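Local coordinates for AlgX/AlgJ SGNH hydrolase-like domain-containing protein (PDB 4NZK), which is of unknown function but belongs to the DHHW family of the SGNH hydrolase clan, and so may act as an esterase-like hydrolase on a substrate not yet identified, at residues N60-V65 / A205-N210; A83-Y88 / E344-N349; E194-F199 / F220-P225. One frame throughout, in Å; residues are numbered along the deposited sequence.

Interaction 1 of 3, residues N60-V65 / A205-N210; sequences NGQLVV and AFTEYN
Asn-60 reaches across to the end of helix 203-206, where a Schellman motif with Glu-208 as its C-prime residue closes the helix. Its ND2 donates to the backbone O of Phe-206 at 2.8 Å in a nearly straight bond (171° at the hydrogen), and the acceptor lies in the plane of the Asn-60 amide. The carboxylate of Glu-208 stacks on that amide, with planes 15° apart and no hydrogen bond across; Glu-208 also adopts a second conformer, so this stack is less certain.

Beside this bond, Gln-62 lays its CG against the same carbonyl and brings its amide to the edge of the Phe-206 ring, Gln-62 NE2 3.7 Å from Phe-206 CD2, the two planes almost perpendicular. The bend at chi2 (-59°) folds the chain back, and Gln-62 NE2 donates to Asn-60 O at 2.9 Å while OE1 bonds Ser-75 on the adjacent strand 70-75; both ends of the amide are thus fixed. Thr-207 OG1 is turned to the helix, bonding Met-203 O and accepting from Asn-210 N in an ST motif, which leaves its methyl to face strand 62-67. There Thr-207 CG2 presses on Val-64 CG2 at 3.4 Å, closer than two methyl groups normally approach.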
loop_
_atom_site.group_PDB
_atom_site.type_symbol
_atom_site.label_atom_id
_atom_site.label_comp_id
_atom_site.label_asym_id
_atom_site.label_seq_id
_atom_site.Cartn_x
_atom_site.Cartn_y
_atom_site.Cartn_z
ATOM N N ASN A 60 8.311 10.498 -19.341
ATOM C CA ASN A 60 7.074 9.851 -18.920
ATOM C C ASN A 60 6.789 10.121 -17.449
ATOM O O ASN A 60 6.234 9.292 -16.771
ATOM C CB ASN A 60 7.108 8.353 -19.219
ATOM C CG ASN A 60 5.766 7.684 -19.009
ATOM O OD1 ASN A 60 4.710 8.248 -19.367
ATOM N ND2 ASN A 60 5.780 6.474 -18.444
ATOM N N GLY A 61 7.146 11.310 -16.984
ATOM C CA GLY A 61 6.888 11.698 -15.586
ATOM C C GLY A 61 7.819 11.113 -14.563
ATOM O O GLY A 61 7.575 11.256 -13.365
ATOM N N GLN A 62 8.894 10.480 -15.033
ATOM C CA GLN A 62 9.882 9.836 -14.187
ATOM C C GLN A 62 11.227 10.531 -14.353
ATOM O O GLN A 62 11.554 11.087 -15.392
ATOM C CB GLN A 62 10.068 8.362 -14.565
ATOM C CG GLN A 62 8.804 7.609 -14.934
ATOM C CD GLN A 62 7.776 7.590 -13.832
ATOM O OE1 GLN A 62 8.075 7.223 -12.701
ATOM N NE2 GLN A 62 6.544 7.954 -14.171
ATOM N N LEU A 63 12.033 10.428 -13.318
ATOM C CA LEU A 63 13.446 10.814 -13.361
ATOM C C LEU A 63 14.286 9.565 -13.169
ATOM O O LEU A 63 14.116 8.825 -12.203
ATOM C CB LEU A 63 13.728 11.795 -12.217
ATOM C CG LEU A 63 15.191 12.235 -11.994
ATOM C CD1 LEU A 63 15.685 13.065 -13.171
ATOM C CD2 LEU A 63 15.403 13.001 -10.697
ATOM N N VAL A 64 15.217 9.355 -14.094
ATOM C CA VAL A 64 16.236 8.357 -13.960
ATOM C C VAL A 64 17.509 9.092 -13.585
ATOM O O VAL A 64 17.958 9.978 -14.309
ATOM C CB VAL A 64 16.425 7.578 -15.243
ATOM C CG1 VAL A 64 17.563 6.571 -15.082
ATOM C CG2 VAL A 64 15.146 6.869 -15.607
ATOM N N VAL A 65 18.090 8.724 -12.451
ATOM C CA VAL A 65 19.262 9.442 -11.950
ATOM C C VAL A 65 20.113 8.537 -11.079
ATOM O O VAL A 65 19.601 7.628 -10.443
ATOM C CB VAL A 65 18.786 10.688 -11.167
ATOM C CG1 VAL A 65 17.911 10.291 -9.986
ATOM C CG2 VAL A 65 19.928 11.613 -10.756
ATOM N N ALA A 205 9.629 -0.357 -17.237
ATOM C CA ALA A 205 8.595 0.051 -18.184
ATOM C C ALA A 205 8.272 1.543 -18.094
ATOM O O ALA A 205 8.112 2.211 -19.122
ATOM C CB ALA A 205 7.330 -0.773 -17.962
ATOM N N PHE A 206 8.130 2.072 -16.871
ATOM C CA PHE A 206 7.699 3.470 -16.707
ATOM C C PHE A 206 8.716 4.464 -17.286
ATOM O O PHE A 206 8.350 5.569 -17.655
ATOM C CB PHE A 206 7.447 3.822 -15.249
ATOM C CG PHE A 206 6.073 3.506 -14.728
ATOM C CD1 PHE A 206 5.526 2.249 -14.802
ATOM C CD2 PHE A 206 5.351 4.500 -14.115
ATOM C CE1 PHE A 206 4.285 1.979 -14.245
ATOM C CE2 PHE A 206 4.094 4.263 -13.586
ATOM C CZ PHE A 206 3.569 2.987 -13.632
ATOM N N THR A 207 9.998 4.106 -17.309
ATOM C CA THR A 207 11.035 4.973 -17.868
ATOM C C THR A 207 11.248 4.707 -19.371
ATOM O O THR A 207 12.257 5.088 -19.936
ATOM C CB THR A 207 12.371 4.782 -17.121
ATOM O OG1 THR A 207 12.840 3.428 -17.322
ATOM C CG2 THR A 207 12.171 5.128 -15.610
ATOM N N GLU A 208 10.274 4.046 -19.986
ATOM C CA GLU A 208 10.315 3.694 -21.397
ATOM C C GLU A 208 11.522 2.785 -21.687
ATOM O O GLU A 208 12.270 2.951 -22.659
ATOM C CB GLU A 208 10.256 4.936 -22.301
ATOM C CG GLU A 208 9.297 6.051 -21.867
ATOM C CD GLU A 208 7.847 5.621 -21.655
ATOM O OE1 GLU A 208 7.620 4.688 -20.850
ATOM O OE2 GLU A 208 6.919 6.252 -22.254
ATOM N N TYR A 209 11.680 1.796 -20.799
ATOM C CA TYR A 209 12.687 0.763 -20.883
ATOM C C TYR A 209 14.125 1.313 -20.897
ATOM O O TYR A 209 14.973 0.965 -21.757
ATOM C CB TYR A 209 12.327 -0.190 -22.047
ATOM C CG TYR A 209 10.984 -0.900 -21.818
ATOM C CD1 TYR A 209 10.873 -1.830 -20.814
ATOM C CD2 TYR A 209 9.833 -0.586 -22.535
ATOM C CE1 TYR A 209 9.705 -2.474 -20.522
ATOM C CE2 TYR A 209 8.623 -1.224 -22.264
ATOM C CZ TYR A 209 8.566 -2.184 -21.245
ATOM O OH TYR A 209 7.420 -2.863 -20.898
ATOM N N ASN A 210 14.406 2.207 -19.947
ATOM C CA ASN A 210 15.759 2.726 -19.779
ATOM C C ASN A 210 16.646 1.602 -19.213
ATOM O O ASN A 210 16.397 1.077 -18.121
ATOM C CB ASN A 210 15.755 3.950 -18.843
ATOM C CG ASN A 210 17.075 4.698 -18.864
ATOM O OD1 ASN A 210 18.126 4.105 -18.658
ATOM N ND2 ASN A 210 17.036 5.984 -19.152
#

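Interaction 2 of 3, residues A83-Y88 / E344-N349; sequences ANYASY and EGIKNN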
loop_
_atom_site.group_PDB
_atom_site.type_symbol
_atom_site.label_atom_id
_atom_site.label_comp_id
_atom_site.label_asym_id
_atom_site.label_seq_id
_atom_site.Cartn_x
_atom_site.Cartn_y
_atom_site.Cartn_z
ATOM N N ALA A 83 -9.577 16.328 -2.584
ATOM C CA ALA A 83 -10.897 16.644 -2.072
ATOM C C ALA A 83 -11.934 15.580 -2.363
ATOM O O ALA A 83 -12.771 15.252 -1.511
ATOM C CB ALA A 83 -11.361 17.988 -2.618
ATOM N N ASN A 84 -11.885 15.018 -3.561
ATOM C CA ASN A 84 -12.838 13.965 -3.906
ATOM C C ASN A 84 -12.647 12.766 -2.998
ATOM O O ASN A 84 -13.594 12.287 -2.401
ATOM C CB ASN A 84 -12.706 13.541 -5.353
ATOM C CG ASN A 84 -13.208 14.586 -6.335
ATOM O OD1 ASN A 84 -13.640 15.679 -5.984
ATOM N ND2 ASN A 84 -13.187 14.213 -7.581
ATOM N N TYR A 85 -11.407 12.304 -2.895
ATOM C CA TYR A 85 -11.074 11.174 -2.014
ATOM C C TYR A 85 -11.608 11.415 -0.599
ATOM O O TYR A 85 -12.249 10.536 -0.028
ATOM C CB TYR A 85 -9.532 11.040 -1.996
ATOM C CG TYR A 85 -8.998 10.015 -1.037
ATOM C CD1 TYR A 85 -8.994 8.679 -1.373
ATOM C CD2 TYR A 85 -8.466 10.376 0.199
ATOM C CE1 TYR A 85 -8.476 7.721 -0.512
ATOM C CE2 TYR A 85 -7.944 9.414 1.069
ATOM C CZ TYR A 85 -7.954 8.092 0.716
ATOM O OH TYR A 85 -7.489 7.103 1.518
ATOM N N ALA A 86 -11.310 12.569 -0.026
ATOM C CA ALA A 86 -11.759 12.830 1.354
ATOM C C ALA A 86 -13.278 12.782 1.431
ATOM O O ALA A 86 -13.814 12.218 2.363
ATOM C CB ALA A 86 -11.262 14.176 1.869
ATOM N N SER A 87 -13.968 13.355 0.455
ATOM C CA SER A 87 -15.427 13.321 0.446
ATOM C C SER A 87 -15.977 11.901 0.370
ATOM O O SER A 87 -16.976 11.576 1.012
ATOM C CB SER A 87 -15.959 14.176 -0.704
ATOM O OG SER A 87 -17.376 14.257 -0.692
ATOM N N TYR A 88 -15.331 11.046 -0.408
ATOM C CA TYR A 88 -15.756 9.663 -0.519
ATOM C C TYR A 88 -15.538 8.897 0.789
ATOM O O TYR A 88 -16.381 8.095 1.212
ATOM C CB TYR A 88 -15.048 8.966 -1.675
ATOM C CG TYR A 88 -15.180 9.654 -3.026
ATOM C CD1 TYR A 88 -16.251 10.471 -3.313
ATOM C CD2 TYR A 88 -14.199 9.481 -4.003
ATOM C CE1 TYR A 88 -16.361 11.116 -4.530
ATOM C CE2 TYR A 88 -14.306 10.114 -5.230
ATOM C CZ TYR A 88 -15.384 10.933 -5.478
ATOM O OH TYR A 88 -15.492 11.575 -6.710
ATOM N N GLU A 344 -11.446 7.655 -7.527
ATOM C CA GLU A 344 -12.824 7.612 -8.013
ATOM C C GLU A 344 -13.417 6.218 -7.863
ATOM O O GLU A 344 -14.650 6.056 -7.864
ATOM C CB GLU A 344 -12.916 8.089 -9.464
ATOM C CG GLU A 344 -12.418 9.522 -9.654
ATOM C CD GLU A 344 -13.104 10.542 -8.728
ATOM O OE1 GLU A 344 -14.350 10.498 -8.594
ATOM O OE2 GLU A 344 -12.410 11.386 -8.107
ATOM N N GLY A 345 -12.563 5.204 -7.700
ATOM C CA GLY A 345 -13.061 3.849 -7.470
ATOM C C GLY A 345 -13.832 3.717 -6.169
ATOM O O GLY A 345 -14.696 2.830 -5.998
ATOM N N ILE A 346 -13.521 4.580 -5.221
ATOM C CA ILE A 346 -14.239 4.546 -3.974
ATOM C C ILE A 346 -15.705 4.902 -4.273
ATOM O O ILE A 346 -16.605 4.227 -3.798
ATOM C CB ILE A 346 -13.600 5.441 -2.909
ATOM C CG1 ILE A 346 -12.140 4.984 -2.664
ATOM C CG2 ILE A 346 -14.428 5.411 -1.621
ATOM C CD1 ILE A 346 -11.297 5.968 -1.841
ATOM N N LYS A 347 -15.923 5.960 -5.049
ATOM C CA LYS A 347 -17.279 6.397 -5.386
ATOM C C LYS A 347 -17.940 5.395 -6.320
ATOM O O LYS A 347 -19.051 4.954 -6.070
ATOM C CB LYS A 347 -17.240 7.777 -6.044
ATOM C CG LYS A 347 -18.613 8.242 -6.489
ATOM C CD LYS A 347 -18.595 9.565 -7.216
ATOM C CE LYS A 347 -20.023 9.879 -7.668
ATOM N NZ LYS A 347 -20.169 11.226 -8.287
ATOM N N ASN A 348 -17.218 4.965 -7.350
ATOM C CA ASN A 348 -17.850 4.157 -8.396
ATOM C C ASN A 348 -17.992 2.702 -8.099
ATOM O O ASN A 348 -18.865 2.031 -8.675
ATOM C CB ASN A 348 -17.073 4.312 -9.683
ATOM C CG ASN A 348 -17.081 5.752 -10.195
ATOM O OD1 ASN A 348 -18.029 6.508 -9.963
ATOM N ND2 ASN A 348 -16.012 6.135 -10.862
ATOM N N ASN A 349 -17.110 2.192 -7.239
ATOM C CA ASN A 349 -17.118 0.769 -6.896
ATOM C C ASN A 349 -17.582 0.526 -5.462
ATOM O O ASN A 349 -18.510 -0.216 -5.231
ATOM C CB ASN A 349 -15.741 0.147 -7.149
ATOM C CG ASN A 349 -15.240 0.357 -8.581
ATOM O OD1 ASN A 349 -16.022 0.357 -9.539
ATOM N ND2 ASN A 349 -13.919 0.573 -8.727
#
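Glu-344 binds two side chains of helix 83-96 at once, one with each carboxylate oxygen. Tyr-88 OH donates to Glu-344 OE1 in a very short hydrogen bond of 2.5 Å, and Asn-84 ND2 donates to Glu-344 OE2 at 3.0 Å in a nearly straight bond. The second bond meets OE2 on its syn side, though 30° out of the carboxylate plane, while the acceptor lies close to the plane of the Asn-84 amide. The bend at chi2 (-54°) turns the glutamate carboxylate toward helix 83-96, and it arrives at the edge of the Tyr-88 ring, steeply inclined to it. Two bonds, one to each oxygen, would be expected to hold the group against rotation.

Asn-84 and Tyr-88 can share one carboxylate because they stand one helical turn apart on the same side of helix 83-96. The contact is a helix-helix packing on one flank of the mixed sheet of this SGNH-clan fold: the short axes pass 9.0 Å apart at 42°, running in broadly the same direction.

Between the helices the Tyr-88 ring is sandwiched. Lys-347 CB sits over the centre of one face, 3.6 Å from the centroid, a CH-pi contact, and the carbonyl O of Asn-84 lies over the other. Beyond CB the lysine is fully extended, which carries its ammonium away from the contact. Ile-346 fills the sheetward side with two branches: Ile-346 CG2 packs on Tyr-88 CB at 3.6 Å, and CD1 touches Tyr-85 CE1 at the same distance. Tyr-85 and Ile-346 both rest on Phe-331 of strand 328-334, and the hydroxyl of Tyr-85 continues inward to a hydrogen bond with Asn-104 OD1 on strand 101-107.

Interaction 3 of 3, residues E194-F199 / F220-P225; sequences ETIEGF and FTYYIP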
loop_
_atom_site.group_PDB
_atom_site.type_symbol
_atom_site.label_atom_id
_atom_site.label_comp_id
_atom_site.label_asym_id
_atom_site.label_seq_id
_atom_site.Cartn_x
_atom_site.Cartn_y
_atom_site.Cartn_z
ATOM N N GLU A 194 12.783 -13.405 3.973
ATOM C CA GLU A 194 12.990 -14.016 2.686
ATOM C C GLU A 194 13.520 -12.955 1.706
ATOM O O GLU A 194 13.158 -11.794 1.764
ATOM C CB GLU A 194 11.682 -14.582 2.137
ATOM C CG GLU A 194 11.031 -15.639 3.017
ATOM C CD GLU A 194 11.736 -16.993 3.045
ATOM O OE1 GLU A 194 12.613 -17.260 2.210
ATOM O OE2 GLU A 194 11.383 -17.819 3.921
ATOM N N THR A 195 14.326 -13.386 0.751
ATOM C CA THR A 195 14.999 -12.471 -0.153
ATOM C C THR A 195 14.887 -12.915 -1.602
ATOM O O THR A 195 15.060 -14.115 -1.912
ATOM C CB THR A 195 16.493 -12.388 0.211
ATOM O OG1 THR A 195 16.658 -12.041 1.600
ATOM C CG2 THR A 195 17.194 -11.388 -0.620
ATOM N N ILE A 196 14.580 -11.948 -2.461
ATOM C CA ILE A 196 14.556 -12.152 -3.911
ATOM C C ILE A 196 15.580 -11.195 -4.498
ATOM O O ILE A 196 15.418 -9.960 -4.422
ATOM C CB ILE A 196 13.165 -11.903 -4.534
ATOM C CG1 ILE A 196 12.115 -12.852 -3.909
ATOM C CG2 ILE A 196 13.196 -12.053 -6.069
ATOM C CD1 ILE A 196 10.686 -12.561 -4.262
ATOM N N GLU A 197 16.612 -11.759 -5.119
ATOM C CA GLU A 197 17.640 -10.962 -5.744
ATOM C C GLU A 197 17.261 -10.690 -7.202
ATOM O O GLU A 197 16.425 -11.395 -7.785
ATOM C CB GLU A 197 18.989 -11.683 -5.694
ATOM C CG GLU A 197 19.487 -11.964 -4.283
ATOM C CD GLU A 197 19.952 -10.717 -3.539
ATOM O OE1 GLU A 197 19.957 -9.602 -4.132
ATOM O OE2 GLU A 197 20.297 -10.839 -2.327
ATOM N N GLY A 198 17.840 -9.631 -7.744
ATOM C CA GLY A 198 17.681 -9.308 -9.157
ATOM C C GLY A 198 16.277 -8.838 -9.522
ATOM O O GLY A 198 15.785 -9.122 -10.623
ATOM N N PHE A 199 15.654 -8.067 -8.632
ATOM C CA PHE A 199 14.330 -7.527 -8.896
ATOM C C PHE A 199 14.399 -6.209 -9.666
ATOM O O PHE A 199 14.927 -5.219 -9.190
ATOM C CB PHE A 199 13.605 -7.281 -7.573
ATOM C CG PHE A 199 12.261 -6.599 -7.693
ATOM C CD1 PHE A 199 11.329 -6.963 -8.673
ATOM C CD2 PHE A 199 11.882 -5.639 -6.765
ATOM C CE1 PHE A 199 10.086 -6.336 -8.743
ATOM C CE2 PHE A 199 10.642 -5.019 -6.842
ATOM C CZ PHE A 199 9.746 -5.372 -7.827
ATOM N N PHE A 220 14.866 -7.495 -3.142
ATOM C CA PHE A 220 13.570 -7.436 -2.536
ATOM C C PHE A 220 13.516 -8.341 -1.323
ATOM O O PHE A 220 13.594 -9.558 -1.445
ATOM C CB PHE A 220 12.554 -7.877 -3.573
ATOM C CG PHE A 220 11.134 -7.727 -3.152
ATOM C CD1 PHE A 220 10.473 -6.515 -3.310
ATOM C CD2 PHE A 220 10.441 -8.808 -2.648
ATOM C CE1 PHE A 220 9.112 -6.398 -2.960
ATOM C CE2 PHE A 220 9.102 -8.713 -2.311
ATOM C CZ PHE A 220 8.436 -7.507 -2.456
ATOM N N THR A 221 13.294 -7.746 -0.155
ATOM C CA THR A 221 13.258 -8.503 1.088
ATOM C C THR A 221 11.879 -8.439 1.661
ATOM O O THR A 221 11.320 -7.336 1.820
ATOM C CB THR A 221 14.264 -7.927 2.087
ATOM O OG1 THR A 221 15.564 -7.919 1.478
ATOM C CG2 THR A 221 14.271 -8.743 3.369
ATOM N N TYR A 222 11.320 -9.604 1.979
ATOM C CA TYR A 222 9.991 -9.665 2.590
ATOM C C TYR A 222 10.004 -10.556 3.822
ATOM O O TYR A 222 11.037 -11.154 4.159
ATOM C CB TYR A 222 8.925 -10.077 1.589
ATOM C CG TYR A 222 8.978 -11.507 1.081
ATOM C CD1 TYR A 222 9.828 -11.865 0.047
ATOM C CD2 TYR A 222 8.123 -12.471 1.609
ATOM C CE1 TYR A 222 9.841 -13.161 -0.440
ATOM C CE2 TYR A 222 8.108 -13.762 1.131
ATOM C CZ TYR A 222 8.975 -14.112 0.094
ATOM O OH TYR A 222 8.997 -15.413 -0.414
ATOM N N TYR A 223 8.888 -10.584 4.524
ATOM C CA TYR A 223 8.845 -11.106 5.876
ATOM C C TYR A 223 7.564 -11.870 6.130
ATOM O O TYR A 223 6.458 -11.370 5.866
ATOM C CB TYR A 223 8.938 -9.939 6.913
ATOM C CG TYR A 223 10.021 -8.940 6.592
ATOM C CD1 TYR A 223 11.337 -9.121 6.982
ATOM C CD2 TYR A 223 9.714 -7.815 5.827
ATOM C CE1 TYR A 223 12.319 -8.190 6.634
ATOM C CE2 TYR A 223 10.669 -6.881 5.496
ATOM C CZ TYR A 223 11.955 -7.062 5.868
ATOM O OH TYR A 223 12.862 -6.109 5.463
ATOM N N ILE A 224 7.704 -13.077 6.661
ATOM C CA ILE A 224 6.542 -13.910 6.933
ATOM C C ILE A 224 6.275 -13.880 8.436
ATOM O O ILE A 224 7.162 -14.185 9.248
ATOM C CB ILE A 224 6.841 -15.363 6.456
ATOM C CG1 ILE A 224 7.169 -15.387 4.947
ATOM C CG2 ILE A 224 5.661 -16.282 6.769
ATOM C CD1 ILE A 224 7.639 -16.730 4.470
ATOM N N PRO A 225 5.045 -13.555 8.825
ATOM C CA PRO A 225 4.783 -13.396 10.251
ATOM C C PRO A 225 4.726 -14.712 10.992
ATOM O O PRO A 225 4.530 -15.768 10.393
ATOM C CB PRO A 225 3.400 -12.716 10.273
ATOM C CG PRO A 225 2.726 -13.157 8.995
ATOM C CD PRO A 225 3.867 -13.260 7.985
HETATM O O HOH W 1 17.542 -9.611 2.354
#
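Segments 194-199 and 220-225 pair as an antiparallel two-stranded ribbon, separate from the mixed sheet of the SGNH-clan core; the short strand axes lie 4.7 Å apart and run at 160°. Two hydrogen-bonded pairs, Glu-194 with Tyr-222 and Ile-196 with Phe-220, flank the non-hydrogen-bonded pair Thr-195 with Thr-221. All four backbone bonds are regular and close to straight, as in Ile-196 N to Phe-220 O at 2.8 Å.

The side chains of the hydrogen-bonded pairs share one face. Tyr-222 holds CG between its backbone N and carbonyl carbon (chi1 69°), a rotamer that swings the ring over the neighbouring strand and under Glu-194. Glu-194 CB then stands over the ring, 3.6 Å from the centroid and displaced toward the CZ rim, a CH-pi contact made by the aliphatic root of a charged residue. Ile-196 CD1 bridges two rings, touching Tyr-222 CE1 at 4.0 Å and Phe-220 CD2 at 4.1 Å. A serine in place of Tyr-222 would probably uncover Glu-194 CB and leave Ile-196 CD1 without one of its two aromatic neighbours, opening a gap on this face. Farther along, Glu-194 CG meets Ile-224 CD1.

On the other face the threonine hydroxyls are joined by one water, 2.7 Å from Thr-195 OG1 and likewise from Thr-221 OG1.

The chain turns a corner at Gly-198, whose positive phi suits glycine, and Phe-199 folds back onto Phe-220: Phe-199 CD2 lies 3.8 Å from Phe-220 CD1, the ring planes at 74°. Helix 167-180 borders strand 218-224 through Pro-167, which touches Phe-220, Tyr-222 and Tyr-223, while Glu-166 OE1, just before that helix, accepts from Thr-221 N.

Overall arrangement
Interaction 1 is the most peripheral, its centre 21 Å from the chain's centre against 17 Å for the others; buried Gln-62, Val-64 and Thr-207 adjoin exposed Asn-60 and Phe-206. Interaction 2 is buried at Tyr-85 and Ile-346, where it packs on the mixed sheet, and interaction 3 at Phe-199 and Phe-220. None shares an element with another, though segments of interactions 1 and 3 alternate along the chain and strand 192-199 leads into helix 203-206. Interaction 3 relies on regular backbone pairing, interaction 2 mainly on side chains around a carboxylate, and interaction 1 on a side-chain amide bound to a helix-end carbonyl, with methyl packing beside it.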